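Local coordinates for D-2-hydroxyacid dehydrogensase protein (Ketogulonicigenium vulgare, PDB 4LSW) that probably catalyses the reversible, NAD(P)-dependent reduction of 2-oxoacids to D-2-hydroxyacids, with a Rossmann-type domain that binds the dinucleotide, at residues L151-I156 with A177-A182; V203-S208 with A235-E240. One frame throughout, in Å; residues are numbered along the deposited sequence.

Contact 1 (L151-I156 with A177-A182)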
ATOM      1  N   LEU A 151       1.163 -10.890  -9.477  1.00  4.77           N
ATOM      2  CA  LEU A 151       0.460 -11.679  -8.466  1.00  4.76           C
ATOM      3  C   LEU A 151      -0.587 -10.795  -7.802  1.00  5.69           C
ATOM      4  O   LEU A 151      -0.269  -9.922  -6.984  1.00  7.80           O
ATOM      5  CB  LEU A 151       1.450 -12.233  -7.442  1.00  6.01           C
ATOM      6  CG  LEU A 151       0.850 -13.068  -6.317  1.00  6.07           C
ATOM      7  CD1 LEU A 151       0.036 -14.222  -6.891  1.00  9.07           C
ATOM      8  CD2 LEU A 151       1.958 -13.592  -5.444  1.00 10.12           C
ATOM      9  N   GLY A 152      -1.838 -11.001  -8.202  1.00  6.04           N
ATOM     10  CA  GLY A 152      -2.931 -10.127  -7.809  1.00  7.01           C
ATOM     11  C   GLY A 152      -3.191  -9.116  -8.907  1.00  7.94           C
ATOM     12  O   GLY A 152      -2.413  -8.175  -9.074  1.00  8.87           O
ATOM     13  N   LEU A 153      -4.264  -9.314  -9.665  1.00  8.48           N
ATOM     14  CA  LEU A 153      -4.577  -8.409 -10.771  1.00  6.20           C
ATOM     15  C   LEU A 153      -5.858  -7.616 -10.506  1.00  6.81           C
ATOM     16  O   LEU A 153      -6.801  -7.628 -11.302  1.00  8.51           O
ATOM     17  CB  LEU A 153      -4.649  -9.164 -12.100  1.00  6.08           C
ATOM     18  CG  LEU A 153      -4.407  -8.238 -13.296  1.00  5.51           C
ATOM     19  CD1 LEU A 153      -2.916  -8.055 -13.552  1.00  6.16           C
ATOM     20  CD2 LEU A 153      -5.125  -8.759 -14.525  1.00  7.73           C
ATOM     21  N   GLY A 154      -5.873  -6.942  -9.357  1.00  7.74           N
ATOM     22  CA  GLY A 154      -6.896  -5.965  -9.040  1.00  7.66           C
ATOM     23  C   GLY A 154      -6.498  -4.618  -9.617  1.00  8.22           C
ATOM     24  O   GLY A 154      -5.786  -4.561 -10.615  1.00  9.00           O
ATOM     25  N   ARG A 155      -6.951  -3.539  -8.984  1.00  8.29           N
ATOM     26  CA  ARG A 155      -6.675  -2.190  -9.466  1.00  9.83           C
ATOM     27  C   ARG A 155      -5.186  -1.967  -9.725  1.00  8.55           C
ATOM     28  O   ARG A 155      -4.785  -1.528 -10.821  1.00  9.28           O
ATOM     29  CB  ARG A 155      -7.154  -1.172  -8.430  1.00 13.70           C
ATOM     30  CG  ARG A 155      -8.657  -1.168  -8.187  1.00 19.69           C
ATOM     31  CD  ARG A 155      -8.996  -0.522  -6.851  1.00 18.11           C
ATOM     32  NE  ARG A 155     -10.423  -0.217  -6.743  1.00 19.40           N
ATOM     33  CZ  ARG A 155     -11.358  -1.096  -6.380  1.00 21.04           C
ATOM     34  NH1 ARG A 155     -11.032  -2.351  -6.095  1.00 20.90           N
ATOM     35  NH2 ARG A 155     -12.629  -0.720  -6.312  1.00 25.24           N
ATOM     36  N   ILE A 156      -4.371  -2.270  -8.724  1.00  8.43           N
ATOM     37  CA  ILE A 156      -2.945  -1.990  -8.801  1.00  6.99           C
ATOM     38  C   ILE A 156      -2.258  -2.897  -9.802  1.00  7.23           C
ATOM     39  O   ILE A 156      -1.491  -2.435 -10.649  1.00  8.00           O
ATOM     40  CB  ILE A 156      -2.262  -2.095  -7.433  1.00 10.89           C
ATOM     41  CG1 ILE A 156      -2.860  -1.046  -6.495  1.00 17.80           C
ATOM     42  CG2 ILE A 156      -0.756  -1.874  -7.582  1.00 11.34           C
ATOM     43  CD1 ILE A 156      -2.302  -1.067  -5.104  1.00 20.43           C
ATOM     44  N   ALA A 177      -9.459 -15.754  -9.781  1.00 10.52           N
ATOM     45  CA  ALA A 177     -10.118 -16.115 -11.030  1.00  9.63           C
ATOM     46  C   ALA A 177      -9.587 -15.232 -12.146  1.00  9.17           C
ATOM     47  O   ALA A 177      -9.012 -14.171 -11.871  1.00 10.70           O
ATOM     48  CB  ALA A 177     -11.630 -15.931 -10.901  1.00 10.29           C
ATOM     49  N   PRO A 178      -9.757 -15.667 -13.409  1.00  9.48           N
ATOM     50  CA  PRO A 178      -9.361 -14.800 -14.522  1.00 10.72           C
ATOM     51  C   PRO A 178     -10.178 -13.520 -14.507  1.00  9.38           C
ATOM     52  O   PRO A 178     -11.328 -13.504 -14.046  1.00 10.05           O
ATOM     53  CB  PRO A 178      -9.713 -15.618 -15.767  1.00  9.09           C
ATOM     54  CG  PRO A 178      -9.851 -17.046 -15.291  1.00 13.51           C
ATOM     55  CD  PRO A 178     -10.298 -16.963 -13.867  1.00  8.54           C
ATOM     56  N   LYS A 179      -9.577 -12.450 -15.014  1.00  7.00           N
ATOM     57  CA  LYS A 179     -10.221 -11.148 -15.037  1.00  6.67           C
ATOM     58  C   LYS A 179     -10.669 -10.788 -16.450  1.00 10.33           C
ATOM     59  O   LYS A 179      -9.935 -11.014 -17.421  1.00  9.50           O
ATOM     60  CB  LYS A 179      -9.249 -10.089 -14.513  1.00  7.11           C
ATOM     61  CG  LYS A 179      -8.782 -10.339 -13.088  1.00  7.84           C
ATOM     62  CD  LYS A 179      -9.949 -10.254 -12.097  1.00  8.25           C
ATOM     63  CE  LYS A 179      -9.494 -10.498 -10.666  1.00 11.48           C
ATOM     64  NZ  LYS A 179     -10.644 -10.432  -9.681  1.00 11.82           N
ATOM     65  N   SER A 180     -11.861 -10.207 -16.564  1.00 10.28           N
ATOM     66  CA  SER A 180     -12.417  -9.898 -17.879  1.00  9.58           C
ATOM     67  C   SER A 180     -11.591  -8.847 -18.599  1.00 11.18           C
ATOM     68  O   SER A 180     -11.587  -8.772 -19.833  1.00 13.81           O
ATOM     69  CB  SER A 180     -13.868  -9.427 -17.758  1.00 10.30           C
ATOM     70  OG  SER A 180     -13.960  -8.248 -16.978  1.00 13.80           O
ATOM     71  N   TYR A 181     -10.885  -8.046 -17.811  1.00  9.29           N
ATOM     72  CA  TYR A 181     -10.099  -6.950 -18.341  1.00 10.91           C
ATOM     73  C   TYR A 181      -8.661  -7.340 -18.651  1.00 10.97           C
ATOM     74  O   TYR A 181      -7.830  -6.467 -18.904  1.00 12.18           O
ATOM     75  CB  TYR A 181     -10.149  -5.763 -17.380  1.00 12.36           C
ATOM     76  CG  TYR A 181      -9.880  -6.081 -15.911  1.00 10.85           C
ATOM     77  CD1 TYR A 181      -8.583  -6.260 -15.435  1.00  9.72           C
ATOM     78  CD2 TYR A 181     -10.923  -6.148 -14.993  1.00 10.58           C
ATOM     79  CE1 TYR A 181      -8.342  -6.508 -14.087  1.00  8.64           C
ATOM     80  CE2 TYR A 181     -10.694  -6.402 -13.647  1.00 10.18           C
ATOM     81  CZ  TYR A 181      -9.404  -6.581 -13.196  1.00  7.40           C
ATOM     82  OH  TYR A 181      -9.172  -6.819 -11.859  1.00 10.57           O
ATOM     83  N   ALA A 182      -8.373  -8.642 -18.656  1.00 11.36           N
ATOM     84  CA  ALA A 182      -7.032  -9.121 -19.002  1.00 10.06           C
ATOM     85  C   ALA A 182      -7.027 -10.079 -20.188  1.00 10.76           C
ATOM     86  O   ALA A 182      -6.447 -11.160 -20.114  1.00 10.94           O
ATOM     87  CB  ALA A 182      -6.391  -9.786 -17.795  1.00  9.64           C
TER
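Tyr181 CG sits between its own backbone N and carbonyl carbon (chi1 48°), a rotation that sends the ring out from the 177-182 loop toward Leu153. Leu153 holds CG anti to the backbone N (chi1 -157°), which carries CD2 to the loop. The two side chains slide past one another in opposite directions: the phenol reaches the Leu153 backbone while CD2 comes alongside the CE1 side of the ring. Tyr181 OH donates to Leu153 O at 2.6 Å, a short bond lying in the carbonyl plane with a C=O...donor angle of 147°; the same oxygen lies at the edge of the phenol, near the ring plane. Leu153 CD2 meets Tyr181 CE1 at 4.0 Å and the methyl CB of Ala182 at 3.7 Å. Lys179, bent at chi2, lays its chain beside the carbonyl, with CG 3.8 Å from Leu153 O, and its CB lies over one face of the Tyr181 ring, toward the rim. A type I turn from Lys179 to Ala182 presents these groups together, and Phe158 meets the tyrosine ring edge-to-face. Leu153 lies in what is probably the GxGxxG turn of a Rossmann-type domain, just before Gly154, the N-cap of helix 155-165. The chemistry implies that a phenol hydroxyl, backed by apolar contacts, pins one carbonyl of this turn to the loop after strand 170-174.

Contact 2 (V203-S208 with A235-E240)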
ATOM      1  N   VAL A 203       4.371  -8.319  -6.704  1.00  6.05           N
ATOM      2  CA  VAL A 203       3.395  -8.712  -5.696  1.00  5.80           C
ATOM      3  C   VAL A 203       2.468  -7.536  -5.434  1.00  9.25           C
ATOM      4  O   VAL A 203       2.872  -6.514  -4.856  1.00  8.57           O
ATOM      5  CB  VAL A 203       4.071  -9.156  -4.404  1.00  7.27           C
ATOM      6  CG1 VAL A 203       3.025  -9.642  -3.410  1.00 11.25           C
ATOM      7  CG2 VAL A 203       5.068 -10.254  -4.705  1.00  8.26           C
ATOM      8  N   THR A 204       1.237  -7.681  -5.916  1.00 10.07           N
ATOM      9  CA  THR A 204       0.234  -6.627  -5.885  1.00 10.06           C
ATOM     10  C   THR A 204      -1.066  -7.227  -5.365  1.00 14.23           C
ATOM     11  O   THR A 204      -2.123  -7.087  -5.969  1.00 16.68           O
ATOM     12  CB  THR A 204       0.045  -5.999  -7.288  1.00  8.94           C
ATOM     13  OG1 THR A 204      -0.085  -7.034  -8.269  1.00 11.63           O
ATOM     14  CG2 THR A 204       1.256  -5.165  -7.651  1.00 12.03           C
ATOM     15  N   LEU A 205      -0.952  -7.914  -4.234  1.00 11.52           N
ATOM     16  CA  LEU A 205      -2.088  -8.526  -3.551  1.00 15.72           C
ATOM     17  C   LEU A 205      -2.685  -7.537  -2.561  1.00 21.22           C
ATOM     18  O   LEU A 205      -2.019  -7.131  -1.609  1.00 24.11           O
ATOM     19  CB  LEU A 205      -1.632  -9.765  -2.786  1.00 17.01           C
ATOM     20  CG  LEU A 205      -1.213 -10.983  -3.596  1.00 18.33           C
ATOM     21  CD1 LEU A 205      -0.456 -11.978  -2.715  1.00 21.18           C
ATOM     22  CD2 LEU A 205      -2.435 -11.642  -4.230  1.00 21.15           C
ATOM     23  N   ALA A 206      -3.942  -7.167  -2.781  1.00 20.57           N
ATOM     24  CA  ALA A 206      -4.592  -6.133  -1.982  1.00 27.74           C
ATOM     25  C   ALA A 206      -5.011  -6.645  -0.605  1.00 28.86           C
ATOM     26  O   ALA A 206      -5.024  -5.887   0.369  1.00 30.43           O
ATOM     27  CB  ALA A 206      -5.784  -5.551  -2.731  1.00 27.73           C
ATOM     28  N   ALA A 207      -5.342  -7.929  -0.524  1.00 28.55           N
ATOM     29  CA  ALA A 207      -5.749  -8.526   0.747  1.00 30.76           C
ATOM     30  C   ALA A 207      -4.802  -9.649   1.161  1.00 31.37           C
ATOM     31  O   ALA A 207      -3.838  -9.948   0.457  1.00 29.52           O
ATOM     32  CB  ALA A 207      -7.176  -9.046   0.653  1.00 30.46           C
ATOM     33  N   SER A 208      -5.083 -10.262   2.310  1.00 29.32           N
ATOM     34  CA  SER A 208      -4.338 -11.429   2.751  1.00 29.28           C
ATOM     35  C   SER A 208      -4.547 -12.553   1.742  1.00 29.11           C
ATOM     36  O   SER A 208      -5.678 -12.954   1.475  1.00 33.76           O
ATOM     37  CB  SER A 208      -4.801 -11.865   4.140  1.00 39.21           C
ATOM     38  OG  SER A 208      -4.984 -10.747   4.986  1.00 40.35           O
ATOM     39  N   ALA A 235       3.235  -6.478   3.626  1.00 16.51           N
ATOM     40  CA  ALA A 235       4.379  -7.295   4.008  1.00 16.20           C
ATOM     41  C   ALA A 235       3.978  -8.725   4.358  1.00 16.95           C
ATOM     42  O   ALA A 235       4.749  -9.654   4.120  1.00 13.68           O
ATOM     43  CB  ALA A 235       5.126  -6.654   5.174  1.00 16.44           C
ATOM     44  N   SER A 236       2.776  -8.895   4.908  1.00 16.10           N
ATOM     45  CA  SER A 236       2.331 -10.196   5.427  1.00 17.59           C
ATOM     46  C   SER A 236       2.237 -11.296   4.368  1.00 19.53           C
ATOM     47  O   SER A 236       2.203 -12.487   4.692  1.00 23.09           O
ATOM     48  CB  SER A 236       0.989 -10.064   6.156  1.00 17.69           C
ATOM     49  OG  SER A 236      -0.028  -9.578   5.296  1.00 22.04           O
ATOM     50  N   ASN A 237       2.197 -10.903   3.103  1.00 17.95           N
ATOM     51  CA  ASN A 237       2.057 -11.883   2.036  1.00 20.94           C
ATOM     52  C   ASN A 237       3.371 -12.455   1.530  1.00 16.90           C
ATOM     53  O   ASN A 237       3.380 -13.305   0.634  1.00 19.52           O
ATOM     54  CB  ASN A 237       1.240 -11.311   0.890  1.00 22.38           C
ATOM     55  CG  ASN A 237      -0.244 -11.373   1.162  1.00 24.25           C
ATOM     56  OD1 ASN A 237      -0.718 -12.269   1.867  1.00 28.14           O
ATOM     57  ND2 ASN A 237      -0.985 -10.428   0.611  1.00 21.14           N
ATOM     58  N   ILE A 238       4.476 -12.005   2.116  1.00 15.53           N
ATOM     59  CA  ILE A 238       5.784 -12.586   1.824  1.00 11.42           C
ATOM     60  C   ILE A 238       6.443 -13.132   3.092  1.00 13.70           C
ATOM     61  O   ILE A 238       6.463 -12.471   4.134  1.00 14.10           O
ATOM     62  CB  ILE A 238       6.706 -11.578   1.130  1.00 13.93           C
ATOM     63  CG1 ILE A 238       6.059 -11.106  -0.177  1.00 18.53           C
ATOM     64  CG2 ILE A 238       8.073 -12.189   0.849  1.00 14.67           C
ATOM     65  CD1 ILE A 238       6.891 -10.112  -0.945  1.00 19.17           C
ATOM     66  N   ASP A 239       6.962 -14.352   2.991  1.00 11.41           N
ATOM     67  CA  ASP A 239       7.750 -14.946   4.066  1.00 11.96           C
ATOM     68  C   ASP A 239       9.140 -14.303   4.026  1.00  9.84           C
ATOM     69  O   ASP A 239       9.982 -14.670   3.201  1.00 10.44           O
ATOM     70  CB  ASP A 239       7.841 -16.464   3.858  1.00 11.46           C
ATOM     71  CG  ASP A 239       8.578 -17.184   4.985  1.00 12.29           C
ATOM     72  OD1 ASP A 239       9.399 -16.566   5.684  1.00 13.68           O
ATOM     73  OD2 ASP A 239       8.329 -18.399   5.147  1.00 15.40           O
ATOM     74  N   GLU A 240       9.382 -13.340   4.909  1.00 12.82           N
ATOM     75  CA  GLU A 240      10.656 -12.613   4.909  1.00 11.60           C
ATOM     76  C   GLU A 240      11.869 -13.469   5.268  1.00  9.47           C
ATOM     77  O   GLU A 240      12.959 -13.246   4.750  1.00 10.36           O
ATOM     78  CB  GLU A 240      10.601 -11.365   5.804  1.00 12.72           C
ATOM     79  CG  GLU A 240       9.662 -10.278   5.284  1.00 14.06           C
ATOM     80  CD  GLU A 240       9.859  -8.936   5.968  1.00 17.35           C
ATOM     81  OE1 GLU A 240      10.720  -8.818   6.869  1.00 17.86           O
ATOM     82  OE2 GLU A 240       9.146  -7.987   5.589  1.00 16.48           O
TER
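The polar part of this contact rests on the amide of Asn237, whose ND2 donates to Ala207 O at 2.9 Å. The bond is fairly straight, with an N-H...acceptor angle of 158°. It lies almost in the plane of the amide, although the donor is tilted 28° from the carbonyl plane. The other end of the same amide is also used: OD1 accepts from the backbone N of Ala209, so two bonds to nearby backbone fix which way round the group is turned. Asn237 CG points anti to its carbonyl carbon (chi1 -81°), which carries the amide to the 203-208 loop. Replacing Asn237 by an alanine removes the amide, and is likely to leave both Ala207 O and the Ala209 N-H without their mate and the loop around Ser208 less firmly held.

Van der Waals contacts make up the rest. Leu205 crosses the Asn237 side chain at a slant, with CB 3.5 Å and CD1 3.7 Å from Asn237 ND2. Val203 CG2 meets Ile238 CD1 at 4.2 Å, a looser apolar touch.

Both segments follow neighbouring parallel strands of the Rossmann-type sheet: 203-208 leaves strand 200-203, while the loop 235-240 comes after strand 228-231 and leads into helix 240-249, where Asp239 is the N-cap and its OD1 accepts from Ala242 N. Val203 and Ile238 both also pack on Leu229 and Asn231 of strand 228-231.

Contacts 1 and 2 follow one another along the chain, both formed by loops at the C-terminal edge of the parallel sheet. Their centres lie 16 Å apart, yet segments 151-156 and 203-208 meet directly. Thr204 is the joint: its backbone N lies 2.9 Å from Leu151 O, and its OG1 is 2.7 Å from Gly152 O, both probable hydrogen bonds. Apolar packing adds Thr204 CG2 against Ile156 CG2 at 3.9 Å. Contact 1 thus ties the glycine-rich turn to one neighbouring loop, while Thr204 ties it to the loop of contact 2. In this family such loops usually border the dinucleotide, consistent with a cofactor-binding role.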